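Local coordinates for protein ORF48 (Lactococcus phage TP901-1, PDB 3U6X) that is part of the upper baseplate protein of the phage tail and probably carries the proteins that recognise the host cell, at residues V[31-35]-V[36-40]; V[72-75]-V[76-80]. All coordinates share one frame; numbering follows the deposited sequence.

Interaction 1. Residues V[31-35]-V[36-40]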
ATOM      1  N   GLY V  31      12.755 -59.706 -16.437  1.00 65.89           N
ATOM      2  CA  GLY V  31      13.167 -58.565 -15.626  1.00 65.07           C
ATOM      3  C   GLY V  31      12.893 -57.204 -16.234  1.00 67.22           C
ATOM      4  O   GLY V  31      12.366 -57.103 -17.344  1.00 67.36           O
ATOM      5  N   PHE V  32      13.280 -56.145 -15.510  1.00 61.55           N
ATOM      6  CA  PHE V  32      13.110 -54.752 -15.907  1.00 60.23           C
ATOM      7  C   PHE V  32      13.722 -54.447 -17.267  1.00 62.86           C
ATOM      8  O   PHE V  32      14.879 -54.799 -17.509  1.00 62.30           O
ATOM      9  CB  PHE V  32      13.685 -53.794 -14.835  1.00 61.51           C
ATOM     10  CG  PHE V  32      13.357 -52.340 -15.091  1.00 62.28           C
ATOM     11  CD1 PHE V  32      12.076 -51.844 -14.851  1.00 64.43           C
ATOM     12  CD2 PHE V  32      14.316 -51.472 -15.597  1.00 63.67           C
ATOM     13  CE1 PHE V  32      11.767 -50.510 -15.111  1.00 64.53           C
ATOM     14  CE2 PHE V  32      13.999 -50.134 -15.870  1.00 65.68           C
ATOM     15  CZ  PHE V  32      12.723 -49.670 -15.645  1.00 63.41           C
ATOM     16  N   ASP V  33      12.940 -53.789 -18.153  1.00 58.57           N
ATOM     17  CA  ASP V  33      13.358 -53.359 -19.495  1.00 58.03           C
ATOM     18  C   ASP V  33      13.783 -54.534 -20.424  1.00 63.12           C
ATOM     19  O   ASP V  33      14.598 -54.347 -21.334  1.00 63.21           O
ATOM     20  CB  ASP V  33      14.419 -52.222 -19.381  1.00 59.01           C
ATOM     21  CG  ASP V  33      14.852 -51.552 -20.670  1.00 64.85           C
ATOM     22  OD1 ASP V  33      13.999 -51.395 -21.577  1.00 66.28           O
ATOM     23  OD2 ASP V  33      16.050 -51.205 -20.785  1.00 67.22           O
ATOM     24  N   SER V  34      13.203 -55.739 -20.207  1.00 60.43           N
ATOM     25  CA  SER V  34      13.496 -56.931 -21.016  1.00 60.43           C
ATOM     26  C   SER V  34      12.484 -57.183 -22.150  1.00 65.52           C
ATOM     27  O   SER V  34      12.804 -57.913 -23.088  1.00 66.86           O
ATOM     28  CB  SER V  34      13.608 -58.162 -20.134  1.00 64.11           C
ATOM     29  OG  SER V  34      12.336 -58.544 -19.635  1.00 75.19           O
ATOM     30  N   GLY V  35      11.293 -56.578 -22.055  1.00 60.68           N
ATOM     31  CA  GLY V  35      10.212 -56.700 -23.032  1.00 59.37           C
ATOM     32  C   GLY V  35      10.431 -55.985 -24.359  1.00 61.36           C
ATOM     33  O   GLY V  35      11.406 -55.240 -24.520  1.00 60.64           O
ATOM     34  N   PRO V  36       9.527 -56.202 -25.350  1.00 56.90           N
ATOM     35  CA  PRO V  36       9.715 -55.556 -26.663  1.00 56.12           C
ATOM     36  C   PRO V  36       9.411 -54.062 -26.703  1.00 59.49           C
ATOM     37  O   PRO V  36       9.962 -53.367 -27.557  1.00 59.49           O
ATOM     38  CB  PRO V  36       8.783 -56.345 -27.582  1.00 57.80           C
ATOM     39  CG  PRO V  36       7.724 -56.897 -26.684  1.00 61.83           C
ATOM     40  CD  PRO V  36       8.348 -57.101 -25.343  1.00 57.71           C
ATOM     41  N   VAL V  37       8.493 -53.576 -25.843  1.00 55.29           N
ATOM     42  CA  VAL V  37       8.127 -52.154 -25.822  1.00 54.83           C
ATOM     43  C   VAL V  37       8.305 -51.672 -24.391  1.00 59.43           C
ATOM     44  O   VAL V  37       7.503 -52.032 -23.518  1.00 60.28           O
ATOM     45  CB  VAL V  37       6.693 -51.845 -26.376  1.00 58.12           C
ATOM     46  CG1 VAL V  37       6.434 -50.341 -26.472  1.00 57.66           C
ATOM     47  CG2 VAL V  37       6.444 -52.504 -27.730  1.00 57.81           C
ATOM     48  N   PHE V  38       9.376 -50.881 -24.145  1.00 54.29           N
ATOM     49  CA  PHE V  38       9.659 -50.345 -22.816  1.00 52.85           C
ATOM     50  C   PHE V  38       8.516 -49.439 -22.367  1.00 52.56           C
ATOM     51  O   PHE V  38       8.129 -48.537 -23.101  1.00 51.52           O
ATOM     52  CB  PHE V  38      11.019 -49.604 -22.759  1.00 54.79           C
ATOM     53  CG  PHE V  38      11.267 -48.990 -21.402  1.00 56.28           C
ATOM     54  CD1 PHE V  38      11.559 -49.791 -20.301  1.00 59.23           C
ATOM     55  CD2 PHE V  38      11.099 -47.623 -21.196  1.00 58.27           C
ATOM     56  CE1 PHE V  38      11.739 -49.227 -19.031  1.00 60.04           C
ATOM     57  CE2 PHE V  38      11.260 -47.066 -19.925  1.00 60.83           C
ATOM     58  CZ  PHE V  38      11.590 -47.868 -18.855  1.00 58.95           C
ATOM     59  N   GLY V  39       7.989 -49.702 -21.178  1.00 47.08           N
ATOM     60  CA  GLY V  39       6.886 -48.934 -20.616  1.00 46.57           C
ATOM     61  C   GLY V  39       5.532 -49.600 -20.733  1.00 50.64           C
ATOM     62  O   GLY V  39       4.612 -49.252 -19.988  1.00 50.99           O
ATOM     63  N   GLY V  40       5.429 -50.560 -21.651  1.00 46.82           N
ATOM     64  CA  GLY V  40       4.222 -51.330 -21.911  1.00 46.47           C
ATOM     65  C   GLY V  40       3.746 -51.286 -23.350  1.00 50.43           C
ATOM     66  O   GLY V  40       4.008 -50.320 -24.078  1.00 50.86           O
TER
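Asp33 OD2 accepts a hydrogen bond from the backbone of another protein's chain and has a basic side chain of a further such chain at long, weak range, while OD1 of the same carboxylate lies obliquely against the ring of Phe38, 3.2 Å from Phe38 CD1. The carboxylate and ring planes stand 80° apart, and the two side chains cross at about a right angle. Asp33 CB lies 3.9 Å from Phe38 CD1, and the Phe32 ring reaches the neighbouring end of the Phe38 ring. The two phenylalanines form an offset edge-to-face pair, with ring centroids 5.6 Å apart and planes at 83°. Phe38 presents its edge to the face of Phe32, and the closest approach is Phe32 CZ to Phe38 CE1 at 3.6 Å. Each ring leaves its backbone on the side away from its own N (chi1 -171° in Phe32), which brings the outer ends of the rings together. The backbone sets up this meeting, because both phenylalanines occupy the second position of a type II beta turn, one from Gly31 to Ser34 and the other from Val37 to Gly40. In the first turn, Gly31 O receives Ser34 N at 3.3 Å and also Ser34 OG at 2.7 Å. In the second, Gly40 N bonds to Val37 O at 3.2 Å. Ile25 of the same chain touches both rings, and apolar side chains of other protein chains pack on them. Two successive type II turns that pair their aromatic residues thus form an interface loop of this immunoglobulin-like baseplate domain.

Interaction 2. Residues V[72-75]-V[76-80]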
ATOM      1  N   ILE V  72      -3.673 -55.787  -6.613  1.00 71.89           N
ATOM      2  CA  ILE V  72      -2.784 -54.790  -6.025  1.00 72.73           C
ATOM      3  C   ILE V  72      -3.472 -53.433  -5.847  1.00 79.36           C
ATOM      4  O   ILE V  72      -3.876 -52.786  -6.818  1.00 78.48           O
ATOM      5  CB  ILE V  72      -1.421 -54.706  -6.778  1.00 75.51           C
ATOM      6  CG1 ILE V  72      -0.570 -55.937  -6.489  1.00 76.58           C
ATOM      7  CG2 ILE V  72      -0.629 -53.454  -6.428  1.00 75.32           C
ATOM      8  CD1 ILE V  72      -0.520 -56.926  -7.585  1.00 90.06           C
ATOM      9  N   LEU V  73      -3.593 -53.007  -4.590  1.00 78.72           N
ATOM     10  CA  LEU V  73      -4.179 -51.720  -4.262  1.00 79.60           C
ATOM     11  C   LEU V  73      -3.080 -50.703  -4.113  1.00 85.49           C
ATOM     12  O   LEU V  73      -2.176 -50.868  -3.287  1.00 86.10           O
ATOM     13  CB  LEU V  73      -5.005 -51.784  -2.973  1.00 79.84           C
ATOM     14  CG  LEU V  73      -6.358 -51.074  -2.999  1.00 84.34           C
ATOM     15  CD1 LEU V  73      -7.155 -51.428  -1.801  1.00 84.85           C
ATOM     16  CD2 LEU V  73      -6.221 -49.588  -3.120  1.00 85.03           C
ATOM     17  N   ILE V  74      -3.149 -49.663  -4.930  1.00 82.35           N
ATOM     18  CA  ILE V  74      -2.184 -48.568  -4.916  1.00 82.81           C
ATOM     19  C   ILE V  74      -2.809 -47.457  -4.108  1.00 90.30           C
ATOM     20  O   ILE V  74      -3.953 -47.084  -4.376  1.00 90.02           O
ATOM     21  CB  ILE V  74      -1.751 -48.147  -6.350  1.00 85.22           C
ATOM     22  CG1 ILE V  74      -0.900 -49.244  -6.989  1.00 85.79           C
ATOM     23  CG2 ILE V  74      -0.987 -46.834  -6.359  1.00 84.71           C
ATOM     24  CD1 ILE V  74      -1.670 -50.196  -7.799  1.00 96.58           C
ATOM     25  N   ASP V  75      -2.068 -46.963  -3.090  1.00 89.34           N
ATOM     26  CA  ASP V  75      -2.445 -45.928  -2.108  1.00 89.69           C
ATOM     27  C   ASP V  75      -3.166 -44.625  -2.606  1.00 91.76           C
ATOM     28  O   ASP V  75      -3.246 -43.633  -1.864  1.00 91.51           O
ATOM     29  CB  ASP V  75      -1.298 -45.665  -1.095  1.00 92.25           C
ATOM     30  CG  ASP V  75       0.098 -45.687  -1.691  1.00104.17           C
ATOM     31  OD1 ASP V  75       0.444 -44.734  -2.424  1.00105.30           O
ATOM     32  OD2 ASP V  75       0.856 -46.642  -1.397  1.00109.36           O
ATOM     33  N   ASP V  76      -3.723 -44.661  -3.850  1.00 85.81           N
ATOM     34  CA  ASP V  76      -4.523 -43.595  -4.459  1.00 84.05           C
ATOM     35  C   ASP V  76      -5.804 -44.174  -5.144  1.00 84.05           C
ATOM     36  O   ASP V  76      -6.278 -45.249  -4.736  1.00 84.22           O
ATOM     37  CB  ASP V  76      -3.662 -42.683  -5.366  1.00 85.76           C
ATOM     38  CG  ASP V  76      -3.390 -43.184  -6.775  1.00 92.74           C
ATOM     39  OD1 ASP V  76      -2.515 -44.054  -6.936  1.00 93.18           O
ATOM     40  OD2 ASP V  76      -4.011 -42.653  -7.722  1.00 94.64           O
ATOM     41  N   GLY V  77      -6.348 -43.469  -6.147  1.00 76.05           N
ATOM     42  CA  GLY V  77      -7.538 -43.891  -6.884  1.00 73.57           C
ATOM     43  C   GLY V  77      -7.310 -44.950  -7.956  1.00 71.51           C
ATOM     44  O   GLY V  77      -7.970 -44.904  -9.007  1.00 70.86           O
ATOM     45  N   THR V  78      -6.365 -45.916  -7.706  1.00 62.88           N
ATOM     46  CA  THR V  78      -6.043 -47.006  -8.631  1.00 60.37           C
ATOM     47  C   THR V  78      -5.849 -48.394  -8.022  1.00 58.31           C
ATOM     48  O   THR V  78      -5.151 -48.550  -7.030  1.00 58.04           O
ATOM     49  CB  THR V  78      -5.017 -46.633  -9.717  1.00 69.52           C
ATOM     50  OG1 THR V  78      -4.170 -47.749  -9.996  1.00 73.45           O
ATOM     51  CG2 THR V  78      -4.182 -45.445  -9.376  1.00 66.56           C
ATOM     52  N   LEU V  79      -6.477 -49.393  -8.642  1.00 50.54           N
ATOM     53  CA  LEU V  79      -6.370 -50.811  -8.302  1.00 48.67           C
ATOM     54  C   LEU V  79      -5.940 -51.520  -9.580  1.00 49.83           C
ATOM     55  O   LEU V  79      -6.456 -51.219 -10.670  1.00 48.67           O
ATOM     56  CB  LEU V  79      -7.720 -51.377  -7.826  1.00 48.42           C
ATOM     57  CG  LEU V  79      -7.756 -52.866  -7.401  1.00 53.02           C
ATOM     58  CD1 LEU V  79      -8.647 -53.063  -6.230  1.00 53.07           C
ATOM     59  CD2 LEU V  79      -8.210 -53.772  -8.518  1.00 55.21           C
ATOM     60  N   LEU V  80      -4.988 -52.442  -9.440  1.00 45.10           N
ATOM     61  CA  LEU V  80      -4.504 -53.264 -10.546  1.00 44.50           C
ATOM     62  C   LEU V  80      -4.780 -54.725 -10.252  1.00 48.57           C
ATOM     63  O   LEU V  80      -4.828 -55.118  -9.092  1.00 47.84           O
ATOM     64  CB  LEU V  80      -2.979 -53.124 -10.743  1.00 44.06           C
ATOM     65  CG  LEU V  80      -2.368 -51.764 -11.014  1.00 48.07           C
ATOM     66  CD1 LEU V  80      -0.871 -51.887 -11.105  1.00 48.11           C
ATOM     67  CD2 LEU V  80      -2.894 -51.147 -12.287  1.00 49.40           C
TER
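Ile74 lies against Asp76, Thr78 and Leu80 across the beta hairpin formed by strands 70-74 and 78-83. Its CB sits 3.5 Å from Thr78 O, the carbonyl that also receives a hydrogen bond from Ile74 N at 3.1 Å. From there the side chain divides. CG2 runs beside the Asp76 side chain, which points the same way, and approaches Asp76 OD1. CG1 takes the position opposite the carbonyl carbon (chi1 -69°) and carries CD1 back along the hairpin to Leu80, reaching Leu80 CG at 3.6 Å and Leu80 CD1 at 3.8 Å. Thr78 OG1 is a more distant neighbour of Ile74 CD1. This face, made by Ile72, Ile74, Thr78 and Leu80, is partly covered by another protein's chain, with aromatic packing on Ile74 and Thr78. On the other face Leu73 and Leu79 form a non-hydrogen-bonded pair that touches only loosely, and Leu79 turns to Phe4 and Leu6 of strand 3-8. The antiparallel register is fixed at the hydrogen-bonded pair Ile72 and Leu80, where Ile72 N donates to Leu80 O at 2.8 Å. The return bond, Leu80 N to Ile72 O at 2.9 Å, is almost straight, with 178° at the hydrogen. Ile72 O has a second, weaker visitor: Leu79 CA makes a bent C-H...O contact with it at 3.5 Å.

In the fold
Interaction 1 comes first along the chain, in the long loop between strands 16-22 and 43-53, and interaction 2 follows in the hairpin of strands 70-74 and 78-83. Their centres are 22 Å apart, and about 11 Å separates their nearest atoms, so they do not touch. Both belong to the immunoglobulin-like domain, whose antiparallel sheet has strand 70-74 as an outermost strand within the chain. The centre of interaction 1 lies about 20 Å from the centre of the chain, that of interaction 2 about 8 Å. The loop meets several chains of another protein, the hairpin one, consistent with a baseplate domain that uses both the loop and one face of the outer hairpin in its contacts with other proteins.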